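Side-chain contact in putative peptidyl-arginine deiminase family protein (Campylobacter jejuni subsp. jejuni serotype O:2, PDB 6B10), which probably hydrolyses agmatine to N-carbamoylputrescine in polyamine biosynthesis, as an agmatine deiminase: residues 271-274 against 279-282. Residues are numbered along the deposited sequence; the frame is centred on the assembly and turned at random.
Sequences ANFV and ALIV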
ATOM      1  N   ALA A 271      -1.825   7.720  -6.734  1.00 23.15           N
ATOM      2  CA  ALA A 271      -2.616   6.632  -6.149  1.00 23.08           C
ATOM      3  C   ALA A 271      -1.886   5.910  -5.002  1.00 23.43           C
ATOM      4  O   ALA A 271      -2.518   5.234  -4.188  1.00 23.57           O
ATOM      5  CB  ALA A 271      -3.030   5.634  -7.226  1.00 22.77           C
ATOM      6  N   ASN A 272      -0.569   6.070  -4.920  1.00 23.42           N
ATOM      7  CA  ASN A 272       0.232   5.411  -3.882  1.00 23.49           C
ATOM      8  C   ASN A 272       0.226   6.183  -2.550  1.00 23.05           C
ATOM      9  O   ASN A 272       1.263   6.316  -1.885  1.00 23.16           O
ATOM     10  CB  ASN A 272       1.665   5.225  -4.390  1.00 24.16           C
ATOM     11  CG  ASN A 272       2.270   3.904  -3.970  1.00 24.79           C
ATOM     12  OD1 ASN A 272       3.228   3.865  -3.206  1.00 25.62           O
ATOM     13  ND2 ASN A 272       1.718   2.813  -4.475  1.00 25.41           N
ATOM     14  N   PHE A 273      -0.947   6.690  -2.167  1.00 22.37           N
ATOM     15  CA  PHE A 273      -1.138   7.324  -0.866  1.00 21.55           C
ATOM     16  C   PHE A 273      -1.335   6.273   0.223  1.00 21.60           C
ATOM     17  O   PHE A 273      -1.427   5.079  -0.064  1.00 20.85           O
ATOM     18  CB  PHE A 273      -2.311   8.325  -0.885  1.00 21.24           C
ATOM     19  CG  PHE A 273      -3.579   7.814  -1.536  1.00 21.29           C
ATOM     20  CD1 PHE A 273      -4.241   6.682  -1.058  1.00 21.04           C
ATOM     21  CD2 PHE A 273      -4.146   8.508  -2.598  1.00 21.02           C
ATOM     22  CE1 PHE A 273      -5.417   6.241  -1.650  1.00 21.01           C
ATOM     23  CE2 PHE A 273      -5.323   8.069  -3.191  1.00 21.16           C
ATOM     24  CZ  PHE A 273      -5.961   6.937  -2.713  1.00 20.86           C
ATOM     25  N   VAL A 274      -1.393   6.713   1.477  1.00 21.81           N
ATOM     26  CA  VAL A 274      -1.636   5.796   2.576  1.00 22.34           C
ATOM     27  C   VAL A 274      -2.551   6.411   3.621  1.00 21.72           C
ATOM     28  O   VAL A 274      -2.320   7.523   4.074  1.00 22.50           O
ATOM     29  CB  VAL A 274      -0.317   5.283   3.219  1.00 23.17           C
ATOM     30  CG1 VAL A 274       0.590   6.425   3.622  1.00 23.99           C
ATOM     31  CG2 VAL A 274      -0.612   4.385   4.416  1.00 23.50           C
ATOM     32  N   ALA A 279      -5.904  10.849   8.915  1.00 22.26           N
ATOM     33  CA  ALA A 279      -5.147  11.467   7.847  1.00 21.24           C
ATOM     34  C   ALA A 279      -4.947  10.567   6.645  1.00 20.60           C
ATOM     35  O   ALA A 279      -5.052   9.339   6.724  1.00 20.18           O
ATOM     36  CB  ALA A 279      -3.801  11.947   8.372  1.00 21.50           C
ATOM     37  N   LEU A 280      -4.679  11.221   5.522  1.00 20.41           N
ATOM     38  CA  LEU A 280      -4.328  10.570   4.278  1.00 20.20           C
ATOM     39  C   LEU A 280      -3.029  11.197   3.803  1.00 20.70           C
ATOM     40  O   LEU A 280      -2.975  12.390   3.521  1.00 20.79           O
ATOM     41  CB  LEU A 280      -5.428  10.776   3.236  1.00 19.89           C
ATOM     42  CG  LEU A 280      -5.097  10.252   1.833  1.00 19.77           C
ATOM     43  CD1 LEU A 280      -4.855   8.752   1.840  1.00 19.48           C
ATOM     44  CD2 LEU A 280      -6.202  10.610   0.858  1.00 20.20           C
ATOM     45  N   ILE A 281      -1.981  10.391   3.716  1.00 21.88           N
ATOM     46  CA  ILE A 281      -0.672  10.898   3.340  1.00 22.79           C
ATOM     47  C   ILE A 281      -0.489  10.660   1.849  1.00 22.53           C
ATOM     48  O   ILE A 281      -0.491   9.522   1.392  1.00 22.85           O
ATOM     49  CB  ILE A 281       0.466  10.214   4.135  1.00 22.98           C
ATOM     50  CG1 ILE A 281       0.122  10.118   5.628  1.00 23.13           C
ATOM     51  CG2 ILE A 281       1.778  10.963   3.927  1.00 23.38           C
ATOM     52  CD1 ILE A 281      -0.190  11.434   6.305  1.00 23.33           C
ATOM     53  N   VAL A 282      -0.336  11.741   1.092  1.00 23.48           N
ATOM     54  CA  VAL A 282      -0.283  11.650  -0.375  1.00 23.54           C
ATOM     55  C   VAL A 282       1.115  11.983  -0.888  1.00 22.97           C
ATOM     56  O   VAL A 282       1.770  12.877  -0.359  1.00 23.03           O
ATOM     57  CB  VAL A 282      -1.344  12.561  -1.055  1.00 24.02           C
ATOM     58  CG1 VAL A 282      -2.743  12.169  -0.611  1.00 24.45           C
ATOM     59  CG2 VAL A 282      -1.119  14.039  -0.753  1.00 24.87           C
TER
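One face of the F273 ring carries the carbonyl oxygen of A271, 3.7 Å above the plane and over the ring centre, while L280 meets the ring obliquely. Among the strand's atoms, methyl CD1 of L280 comes closest to the ring, 3.6 Å from CD1 of F273. CB of F273 sits 3.2 Å from the carbonyl oxygen of I281, and CG1 of V282 lies 3.9 Å from that same CB. With CG wedged between its two backbone neighbours (chi1 47°), F273 folds the ring back over its own segment, and the far part of the ring turns from the strand. Its apolar character suits the buried layer of L280, V282 and L297 of helix 289-300, and its flatness lets the A271 oxygen sit over the centre. L280, with CG anti to its backbone N (chi1 174°), extends CD1 to the ring and to V274 O. V282, beta-branched as suits a strand, packs under the same helix.

V274 and I281 share the other face of the sheet. They form an antiparallel hydrogen-bonded pair, in which V274 N donates to I281 O at 3.0 Å. I281 N returns a bond to V274 O at 2.9 Å. The two side chains lie next to each other, CG1 of V274 resting 3.8 Å from CB of I281. Beta-branched residues fit an extended backbone, and here both reach F47 of helix 37-52. The oxygens of A271 and F273 are bound by NH1 of R213, which ties the loop down just before the strand begins.

The arrangement is a tight beta hairpin, 274-276 turning back into 279-284, followed by a beta-alpha-beta crossover through helix 289-300 to the parallel strand 305-310. Helices pack on both faces of this small mixed sheet, consistent with the pentein fold of agmatine deiminases.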